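Local coordinates for processed glycerol phosphate lipoteichoic acid synthase 2 (Bacillus subtilis, PDB 2W8D), which belongs to the sulfatase family of the alkaline phosphatase clan and holds a magnesium ion in the C-terminal domain crystallised here, at residues Val115-Ile118 with Leu119-Lys122; Glu141-Ala145 with Glu146-Lys150; Glu177-Pro180 with Leu181-Leu185; Glu390-Asp393 with Lys394-Gly398. All blocks are in the same frame, centred on the assembly; numbering follows the deposited sequence.

Contact 1: Val115-Ile118 with Leu119-Lys122; sequences VPAI and LKSK
The isobutyl group of Leu-119 lies alongside the side chain of Val-115, both pointing the same way, with CD1 of Leu-119 3.8 Å from CG1 of Val-115. The valine branch that meets it is the one anti to its backbone N (chi1 -175°). Beneath this pair, Leu-119 N donates to Val-115 O at 2.9 Å and 175°, the one bond of full helical i to i+4 spacing across the contact. The next is shorter in span: Lys-120 N reaches Ala-117 O at 3.2 Å from above the carbonyl plane, as the helix tightens into a 3-10 turn. Ile-118 O is reached only weakly by the N of Ser-121, but OG of Ser-121 adds a second bond at 2.9 Å, nearly in line with the C=O. The bent chain of Lys-120 folds back over the preceding turn, its CE 3.5 Å from Pro-116 O, and its NZ makes a salt bridge with Asp-149 and hydrogen bonds to Gly-147 O and Tyr-417 OH. Further out, Leu-119 and Val-115 touch Tyr-190 and Leu-318: the short helix packs on strand 189-194 of the central sheet and on helix 313-320, and leads on to strand 125-130.

Contact 2: Glu141-Ala145 with Glu146-Lys150; sequences EMYKA and EGIDK
Tyr-143 and Ile-148 meet across a Schellman motif, the C-terminal cap of helix 139-145 where the chain turns toward strand 150-152. Gly-147, with positive phi (75°), is the first residue to leave helical geometry, and two backbone bonds, from its own N and from that of the next residue, reach back into the last turn. Ile-148 N donates to Tyr-143 O at 3.0 Å and 161°, and Gly-147 N to Lys-144 O at 3.2 Å. Glu-146 N makes weak bonds to Met-142 O and Tyr-143 O. Over this cap lies the hydrophobic contact common to such endings, CB of Tyr-143 4.0 Å from CG1 of Ile-148. The carboxylate of Glu-146 comes to the edge of the tyrosine ring, near its plane: OE1 is 3.6 Å from CD1 of Tyr-143, and ring and carboxylate planes differ by 17°. CG of Glu-146 passes 3.3 Å from Met-142 O, and its CD rests 4.0 Å from CG of selenomethionine Met-142. Around them, Phe-151 meets the Tyr-143 ring edge-to-face and Phe-89 covers Met-142 and Glu-146. The buried carboxylate is held at OE2 by Asn-93, while the tyrosine OH bonds Glu-88. With OE1 at the weakly positive ring edge, the aromatic hydrogens probably give the charge modest electrostatic compensation.

Contact 3: Glu177-Pro180 with Leu181-Leu185; sequences ESMP and LLESL
CG of Glu-183 is turned away from its own carbonyl carbon (chi1 -64°) and the chain then runs extended (chi2 155°), which carries the carboxylate back along the helix to Met-179, one turn earlier. The selenomethionine curls instead of stretching out, and its terminal CE also comes near the acid. OE2 of Glu-183 approaches CB of Met-179 at 3.7 Å and CE of Met-179 at 3.9 Å, while CD of Glu-183 lies 3.4 Å from Met-179 O. The two side chains cross at a slant, and the carboxylate rests against side-chain carbons and the backbone carbonyl of Met-179. The same carboxylate lies close to Asp-245, a like-charged neighbour that would probably raise its proton affinity somewhat.

Beneath them the backbone carries the turn. Leu-182 N donates to Ser-178 O and Glu-183 N to Met-179 O, both at 2.8 Å. Pro-180 has no N-H to give to the turn before it, and the helix is kinked there. Leu-181 lays CD1 3.7 Å from Glu-177 O. At the far end Leu-181 O accepts from both N and OG of Ser-184, the hydroxyl at 3.1 Å, the two donors coming from the same face of its plane.

Leu-182 faces Phe-129 and Thr-191 of the sheet, and Met-179 packs on Phe-238 and Leu-242 of helix 219-244. This is the closing turn of an amphipathic helix laid against a sheet, an arrangement found throughout the alpha/beta folds of the alkaline phosphatase clan.

Contact 4: Glu390-Asp393 with Lys394-Gly398; sequences EMSD and KIING
Glu-390 and Lys-394, one helical turn apart, lie side by side and point the same way, their ends joined by a salt bridge with OE2 of Glu-390 2.6 Å from NZ of Lys-394. The glutamate has CG anti to its N (chi1 179°) and continues extended, while the lysine, whose CG swings to the amide side (chi1 -80°), runs nearly straight back toward the preceding turn and bends only at chi4, bringing NZ to the carboxylate. Selenomethionine Met-391 flanks the lysine in the same direction: doubling back at its last two torsions, it sets its CE 3.5 Å from NZ and 3.9 Å from CD of Lys-394. Further along, the amide of Asn-397 folds back over the carbonyl of Asp-393, with CG of Asn-397 3.0 Å from Asp-393 O and ND2 of Asn-397 3.7 Å from CB of Asp-393. The ND2 angle to that oxygen is poor; it is the backbone N of Asn-397 that bonds it, at 2.8 Å and 163°. The carboxylate of Asp-393 turns instead to Arg-347. On the buried side, Ile-395 packs against Val-10 and Met-14 of helix 6-17, and Ser-392 OG bonds Tyr-96 N. Successive i to i+4 backbone bonds and an i to i+4 acid-base pair mark this as the last turns of an amphipathic alpha helix, which ends at Asn-397, Gly-398 being the first residue to leave it.

Overall arrangement
Contacts 1 and 2 are direct neighbours, their centres 12 Å apart: Lys-120 NZ makes a salt bridge to Asp-149 OD1 at 2.9 Å, and the ring of Pro-116 packs on Ile-148, fastening one short helix to the cap of the other. Contact 3 comes within about 4 Å of contact 2 at nearest atoms but does not touch it; both border strand 125-130. Contact 4, on helix 380-397, touches none of the others; its nearest atoms are about 8 Å from contact 2, its centre 37 Å from that of contact 3. The magnesium ion, bound by Glu-40, phosphothreonine Thr-84, Asp-258 and His-259, lies about 12 Å from the side chain of Tyr-143, which is no ligand.

Contact 1: Val115-Ile118 with Leu119-Lys122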
loop_
_atom_site.group_PDB
_atom_site.type_symbol
_atom_site.label_atom_id
_atom_site.label_comp_id
_atom_site.label_asym_id
_atom_site.label_seq_id
_atom_site.Cartn_x
_atom_site.Cartn_y
_atom_site.Cartn_z
ATOM N N VAL A 115 -4.992 12.253 -3.512
ATOM C CA VAL A 115 -4.730 11.933 -4.905
ATOM C C VAL A 115 -6.007 11.851 -5.759
ATOM O O VAL A 115 -6.118 12.562 -6.743
ATOM C CB VAL A 115 -3.902 10.641 -5.009
ATOM C CG1 VAL A 115 -3.526 10.380 -6.442
ATOM C CG2 VAL A 115 -2.639 10.790 -4.141
ATOM N N PRO A 116 -6.990 11.022 -5.374
ATOM C CA PRO A 116 -8.184 11.088 -6.232
ATOM C C PRO A 116 -8.747 12.491 -6.384
ATOM O O PRO A 116 -9.304 12.802 -7.433
ATOM C CB PRO A 116 -9.204 10.185 -5.535
ATOM C CG PRO A 116 -8.544 9.716 -4.223
ATOM C CD PRO A 116 -7.095 9.997 -4.313
ATOM N N ALA A 117 -8.586 13.340 -5.374
ATOM C CA ALA A 117 -9.094 14.718 -5.446
ATOM C C ALA A 117 -8.185 15.625 -6.291
ATOM O O ALA A 117 -8.678 16.449 -7.075
ATOM C CB ALA A 117 -9.319 15.297 -4.069
ATOM N N ILE A 118 -6.869 15.450 -6.146
ATOM C CA ILE A 118 -5.896 16.153 -6.976
ATOM C C ILE A 118 -6.191 15.886 -8.460
ATOM O O ILE A 118 -6.296 16.803 -9.275
ATOM C CB ILE A 118 -4.431 15.734 -6.632
ATOM C CG1 ILE A 118 -4.092 16.189 -5.217
ATOM C CG2 ILE A 118 -3.428 16.333 -7.668
ATOM C CD1 ILE A 118 -2.759 15.760 -4.685
ATOM N N LEU A 119 -6.357 14.611 -8.773
ATOM C CA LEU A 119 -6.605 14.161 -10.118
ATOM C C LEU A 119 -7.924 14.626 -10.767
ATOM O O LEU A 119 -8.091 14.446 -11.967
ATOM C CB LEU A 119 -6.440 12.644 -10.171
ATOM C CG LEU A 119 -4.966 12.265 -10.006
ATOM C CD1 LEU A 119 -4.725 10.764 -10.046
ATOM C CD2 LEU A 119 -4.150 12.995 -11.100
ATOM N N LYS A 120 -8.839 15.234 -10.001
ATOM C CA LYS A 120 -10.112 15.711 -10.563
ATOM C C LYS A 120 -9.893 16.785 -11.604
ATOM O O LYS A 120 -10.623 16.856 -12.578
ATOM C CB LYS A 120 -11.054 16.275 -9.483
ATOM C CG LYS A 120 -12.103 15.295 -8.984
ATOM C CD LYS A 120 -12.223 15.398 -7.478
ATOM C CE LYS A 120 -12.544 14.036 -6.834
ATOM N NZ LYS A 120 -13.883 13.464 -7.203
ATOM N N SER A 121 -8.901 17.635 -11.368
ATOM C CA SER A 121 -8.577 18.743 -12.261
ATOM C C SER A 121 -7.970 18.234 -13.576
ATOM O O SER A 121 -7.892 18.981 -14.567
ATOM C CB SER A 121 -7.597 19.688 -11.573
ATOM O OG SER A 121 -6.441 18.972 -11.169
ATOM N N LYS A 122 -7.545 16.973 -13.567
ATOM C CA LYS A 122 -7.195 16.236 -14.775
ATOM C C LYS A 122 -8.340 15.314 -15.273
ATOM O O LYS A 122 -8.119 14.489 -16.152
ATOM C CB LYS A 122 -5.876 15.443 -14.580
ATOM C CG LYS A 122 -4.570 16.267 -14.793
ATOM C CD LYS A 122 -3.511 15.525 -15.687
ATOM C CE LYS A 122 -2.811 14.335 -14.959
ATOM N NZ LYS A 122 -1.884 13.427 -15.785
#

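Contact 2: Glu141-Ala145 with Glu146-Lys150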
loop_
_atom_site.group_PDB
_atom_site.type_symbol
_atom_site.label_atom_id
_atom_site.label_comp_id
_atom_site.label_asym_id
_atom_site.label_seq_id
_atom_site.Cartn_x
_atom_site.Cartn_y
_atom_site.Cartn_z
ATOM N N GLU A 141 -17.520 6.873 5.119
ATOM C CA GLU A 141 -17.350 8.261 5.601
ATOM C C GLU A 141 -16.016 8.845 5.079
ATOM O O GLU A 141 -16.007 9.951 4.532
ATOM C CB GLU A 141 -17.506 8.389 7.138
ATOM C CG GLU A 141 -17.787 9.810 7.538
ATOM C CD GLU A 141 -17.690 10.158 9.050
ATOM O OE1 GLU A 141 -17.282 9.302 9.905
ATOM O OE2 GLU A 141 -18.024 11.350 9.352
HETATM N N MSE A 142 -14.931 8.086 5.181
HETATM C CA MSE A 142 -13.590 8.568 4.854
HETATM C C MSE A 142 -13.321 8.790 3.367
HETATM O O MSE A 142 -12.576 9.687 3.000
HETATM C CB MSE A 142 -12.522 7.600 5.413
HETATM C CG MSE A 142 -11.068 7.882 4.982
HETATM SE SE MSE A 142 -10.459 9.685 5.592
HETATM C CE MSE A 142 -9.735 9.338 7.407
ATOM N N TYR A 143 -13.895 7.941 2.525
ATOM C CA TYR A 143 -13.754 8.076 1.098
ATOM C C TYR A 143 -14.397 9.354 0.626
ATOM O O TYR A 143 -13.958 9.935 -0.349
ATOM C CB TYR A 143 -14.394 6.904 0.381
ATOM C CG TYR A 143 -13.608 5.619 0.428
ATOM C CD1 TYR A 143 -12.298 5.560 0.910
ATOM C CD2 TYR A 143 -14.185 4.453 -0.033
ATOM C CE1 TYR A 143 -11.613 4.332 0.957
ATOM C CE2 TYR A 143 -13.522 3.263 -0.010
ATOM C CZ TYR A 143 -12.252 3.191 0.469
ATOM O OH TYR A 143 -11.670 1.946 0.430
ATOM N N LYS A 144 -15.432 9.808 1.322
ATOM C CA LYS A 144 -16.117 11.019 0.905
ATOM C C LYS A 144 -15.190 12.191 1.146
ATOM O O LYS A 144 -15.110 13.114 0.320
ATOM C CB LYS A 144 -17.389 11.216 1.706
ATOM C CG LYS A 144 -18.455 10.222 1.408
ATOM C CD LYS A 144 -19.604 10.522 2.325
ATOM C CE LYS A 144 -20.901 10.287 1.663
ATOM N NZ LYS A 144 -21.431 8.989 2.064
ATOM N N ALA A 145 -14.478 12.144 2.269
ATOM C CA ALA A 145 -13.508 13.179 2.589
ATOM C C ALA A 145 -12.371 13.155 1.554
ATOM O O ALA A 145 -11.756 14.190 1.268
ATOM C CB ALA A 145 -12.952 12.964 4.017
ATOM N N GLU A 146 -12.104 11.975 1.001
ATOM C CA GLU A 146 -10.976 11.800 0.066
ATOM C C GLU A 146 -11.334 12.131 -1.392
ATOM O O GLU A 146 -10.473 12.120 -2.274
ATOM C CB GLU A 146 -10.361 10.387 0.183
ATOM C CG GLU A 146 -9.638 10.148 1.521
ATOM C CD GLU A 146 -9.004 8.741 1.665
ATOM O OE1 GLU A 146 -9.486 7.752 1.028
ATOM O OE2 GLU A 146 -8.002 8.648 2.432
ATOM N N GLY A 147 -12.609 12.438 -1.611
ATOM C CA GLY A 147 -13.161 12.679 -2.917
ATOM C C GLY A 147 -13.396 11.481 -3.808
ATOM O O GLY A 147 -13.479 11.641 -5.027
ATOM N N ILE A 148 -13.496 10.281 -3.258
ATOM C CA ILE A 148 -13.692 9.138 -4.127
ATOM C C ILE A 148 -15.129 9.247 -4.675
ATOM O O ILE A 148 -16.074 9.345 -3.878
ATOM C CB ILE A 148 -13.483 7.772 -3.441
ATOM C CG1 ILE A 148 -12.103 7.611 -2.760
ATOM C CG2 ILE A 148 -13.696 6.633 -4.442
ATOM C CD1 ILE A 148 -10.934 8.115 -3.485
ATOM N N ASP A 149 -15.289 9.237 -6.013
ATOM C CA ASP A 149 -16.628 9.455 -6.631
ATOM C C ASP A 149 -17.534 8.267 -6.424
ATOM O O ASP A 149 -18.731 8.442 -6.285
ATOM C CB ASP A 149 -16.581 9.715 -8.166
ATOM C CG ASP A 149 -15.781 10.934 -8.533
ATOM O OD1 ASP A 149 -16.228 12.023 -8.174
ATOM O OD2 ASP A 149 -14.687 10.809 -9.138
ATOM N N LYS A 150 -16.976 7.057 -6.452
ATOM C CA LYS A 150 -17.820 5.866 -6.425
ATOM C C LYS A 150 -17.300 4.755 -5.509
ATOM O O LYS A 150 -16.102 4.488 -5.437
ATOM C CB LYS A 150 -18.019 5.320 -7.842
ATOM C CG LYS A 150 -18.782 6.219 -8.825
ATOM C CD LYS A 150 -18.508 5.710 -10.229
ATOM C CE LYS A 150 -19.056 6.600 -11.334
ATOM N NZ LYS A 150 -20.543 6.633 -11.298
#

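Contact 3: Glu177-Pro180 with Leu181-Leu185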
loop_
_atom_site.group_PDB
_atom_site.type_symbol
_atom_site.label_atom_id
_atom_site.label_comp_id
_atom_site.label_asym_id
_atom_site.label_seq_id
_atom_site.Cartn_x
_atom_site.Cartn_y
_atom_site.Cartn_z
ATOM N N GLU A 177 -16.560 -10.177 -11.448
ATOM C CA GLU A 177 -17.711 -9.284 -11.324
ATOM C C GLU A 177 -17.370 -7.789 -11.401
ATOM O O GLU A 177 -18.182 -6.986 -11.876
ATOM C CB GLU A 177 -18.506 -9.629 -10.058
ATOM C CG GLU A 177 -19.519 -10.758 -10.320
ATOM C CD GLU A 177 -19.978 -11.476 -9.057
ATOM O OE1 GLU A 177 -20.849 -10.940 -8.344
ATOM O OE2 GLU A 177 -19.495 -12.600 -8.802
ATOM N N SER A 178 -16.155 -7.438 -10.983
ATOM C CA SER A 178 -15.678 -6.063 -11.094
ATOM C C SER A 178 -15.424 -5.580 -12.530
ATOM O O SER A 178 -15.454 -4.373 -12.773
ATOM C CB SER A 178 -14.419 -5.846 -10.250
ATOM O OG SER A 178 -14.656 -6.125 -8.880
HETATM N N MSE A 179 -15.186 -6.498 -13.471
HETATM C CA MSE A 179 -14.896 -6.122 -14.867
HETATM C C MSE A 179 -15.925 -5.184 -15.513
HETATM O O MSE A 179 -15.563 -4.054 -15.850
HETATM C CB MSE A 179 -14.580 -7.333 -15.761
HETATM C CG MSE A 179 -13.346 -8.151 -15.309
HETATM SE SE MSE A 179 -11.796 -7.152 -14.528
HETATM C CE MSE A 179 -11.089 -6.319 -16.157
ATOM N N PRO A 180 -17.206 -5.610 -15.643
ATOM C CA PRO A 180 -18.175 -4.682 -16.277
ATOM C C PRO A 180 -18.352 -3.386 -15.496
ATOM O O PRO A 180 -18.628 -2.345 -16.068
ATOM C CB PRO A 180 -19.499 -5.473 -16.301
ATOM C CG PRO A 180 -19.289 -6.639 -15.374
ATOM C CD PRO A 180 -17.810 -6.921 -15.339
ATOM N N LEU A 181 -18.168 -3.441 -14.186
ATOM C CA LEU A 181 -18.269 -2.237 -13.413
ATOM C C LEU A 181 -17.098 -1.329 -13.789
ATOM O O LEU A 181 -17.271 -0.146 -14.039
ATOM C CB LEU A 181 -18.318 -2.566 -11.925
ATOM C CG LEU A 181 -19.471 -3.505 -11.558
ATOM C CD1 LEU A 181 -19.289 -3.969 -10.136
ATOM C CD2 LEU A 181 -20.911 -2.851 -11.787
ATOM N N LEU A 182 -15.912 -1.895 -13.892
ATOM C CA LEU A 182 -14.731 -1.104 -14.210
ATOM C C LEU A 182 -14.756 -0.535 -15.625
ATOM O O LEU A 182 -14.301 0.587 -15.844
ATOM C CB LEU A 182 -13.473 -1.938 -14.036
ATOM C CG LEU A 182 -12.191 -1.200 -14.374
ATOM C CD1 LEU A 182 -11.877 -0.167 -13.280
ATOM C CD2 LEU A 182 -11.078 -2.213 -14.539
ATOM N N GLU A 183 -15.277 -1.318 -16.565
ATOM C CA GLU A 183 -15.357 -0.942 -17.962
ATOM C C GLU A 183 -16.465 0.096 -18.225
ATOM O O GLU A 183 -16.527 0.682 -19.301
ATOM C CB GLU A 183 -15.557 -2.206 -18.824
ATOM C CG GLU A 183 -14.358 -3.184 -18.753
ATOM C CD GLU A 183 -14.687 -4.672 -19.055
ATOM O OE1 GLU A 183 -15.817 -5.017 -19.459
ATOM O OE2 GLU A 183 -13.781 -5.522 -18.876
ATOM N N SER A 184 -17.327 0.337 -17.235
ATOM C CA SER A 184 -18.363 1.359 -17.365
ATOM C C SER A 184 -17.840 2.745 -16.911
ATOM O O SER A 184 -18.517 3.755 -17.058
ATOM C CB SER A 184 -19.646 0.943 -16.618
ATOM O OG SER A 184 -19.623 1.378 -15.258
ATOM N N LEU A 185 -16.621 2.793 -16.394
ATOM C CA LEU A 185 -16.096 4.038 -15.835
ATOM C C LEU A 185 -15.619 4.995 -16.923
ATOM O O LEU A 185 -14.809 4.628 -17.775
ATOM C CB LEU A 185 -14.960 3.759 -14.847
ATOM C CG LEU A 185 -15.236 3.689 -13.339
ATOM C CD1 LEU A 185 -16.512 2.949 -12.980
ATOM C CD2 LEU A 185 -14.032 3.084 -12.585
#

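Contact 4: Glu390-Asp393 with Lys394-Gly398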
loop_
_atom_site.group_PDB
_atom_site.type_symbol
_atom_site.label_atom_id
_atom_site.label_comp_id
_atom_site.label_asym_id
_atom_site.label_seq_id
_atom_site.Cartn_x
_atom_site.Cartn_y
_atom_site.Cartn_z
ATOM N N GLU A 390 6.623 13.695 13.200
ATOM C CA GLU A 390 6.080 14.869 13.884
ATOM C C GLU A 390 5.313 15.808 12.919
ATOM O O GLU A 390 4.219 16.278 13.242
ATOM C CB GLU A 390 7.217 15.594 14.602
ATOM C CG GLU A 390 6.864 16.857 15.352
ATOM C CD GLU A 390 8.108 17.718 15.695
ATOM O OE1 GLU A 390 9.231 17.399 15.223
ATOM O OE2 GLU A 390 7.961 18.723 16.436
HETATM N N MSE A 391 5.874 16.050 11.738
HETATM C CA MSE A 391 5.253 16.956 10.771
HETATM C C MSE A 391 3.922 16.408 10.303
HETATM O O MSE A 391 2.925 17.120 10.286
HETATM C CB MSE A 391 6.177 17.253 9.593
HETATM C CG MSE A 391 7.449 18.010 9.983
HETATM SE SE MSE A 391 7.155 19.744 10.894
HETATM C CE MSE A 391 7.593 19.252 12.726
ATOM N N SER A 392 3.901 15.125 9.978
ATOM C CA SER A 392 2.667 14.463 9.640
ATOM C C SER A 392 1.636 14.562 10.790
ATOM O O SER A 392 0.478 14.947 10.546
ATOM C CB SER A 392 2.930 13.016 9.204
ATOM O OG SER A 392 1.725 12.363 8.825
ATOM N N ASP A 393 2.044 14.215 12.016
ATOM C CA ASP A 393 1.141 14.297 13.197
ATOM C C ASP A 393 0.581 15.696 13.431
ATOM O O ASP A 393 -0.594 15.831 13.783
ATOM C CB ASP A 393 1.752 13.721 14.486
ATOM C CG ASP A 393 1.870 12.173 14.447
ATOM O OD1 ASP A 393 1.086 11.524 13.713
ATOM O OD2 ASP A 393 2.746 11.602 15.139
ATOM N N LYS A 394 1.369 16.740 13.186
ATOM C CA LYS A 394 0.809 18.103 13.305
ATOM C C LYS A 394 -0.341 18.323 12.338
ATOM O O LYS A 394 -1.349 18.939 12.696
ATOM C CB LYS A 394 1.875 19.179 13.113
ATOM C CG LYS A 394 2.692 19.400 14.362
ATOM C CD LYS A 394 4.006 20.134 14.090
ATOM C CE LYS A 394 4.549 20.668 15.379
ATOM N NZ LYS A 394 5.906 20.124 15.623
ATOM N N ILE A 395 -0.192 17.801 11.125
ATOM C CA ILE A 395 -1.220 17.961 10.104
ATOM C C ILE A 395 -2.516 17.256 10.515
ATOM O O ILE A 395 -3.604 17.850 10.466
ATOM C CB ILE A 395 -0.725 17.496 8.712
ATOM C CG1 ILE A 395 0.214 18.558 8.112
ATOM C CG2 ILE A 395 -1.889 17.251 7.749
ATOM C CD1 ILE A 395 1.094 17.995 6.924
ATOM N N ILE A 396 -2.383 16.020 10.973
ATOM C CA ILE A 396 -3.535 15.204 11.263
ATOM C C ILE A 396 -4.219 15.622 12.560
ATOM O O ILE A 396 -5.449 15.769 12.592
ATOM C CB ILE A 396 -3.165 13.712 11.191
ATOM C CG1 ILE A 396 -3.570 13.168 9.808
ATOM C CG2 ILE A 396 -3.857 12.916 12.226
ATOM C CD1 ILE A 396 -2.490 13.080 8.934
ATOM N N ASN A 397 -3.423 15.870 13.601
ATOM C CA ASN A 397 -3.941 16.250 14.905
ATOM C C ASN A 397 -4.572 17.632 14.892
ATOM O O ASN A 397 -5.526 17.876 15.621
ATOM C CB ASN A 397 -2.842 16.241 15.979
ATOM C CG ASN A 397 -2.200 14.872 16.169
ATOM O OD1 ASN A 397 -2.772 13.842 15.816
ATOM N ND2 ASN A 397 -0.990 14.861 16.728
ATOM N N GLY A 398 -3.993 18.557 14.127
ATOM C CA GLY A 398 -4.511 19.924 14.099
ATOM C C GLY A 398 -5.382 20.173 12.881
ATOM O O GLY A 398 -5.737 21.308 12.620
#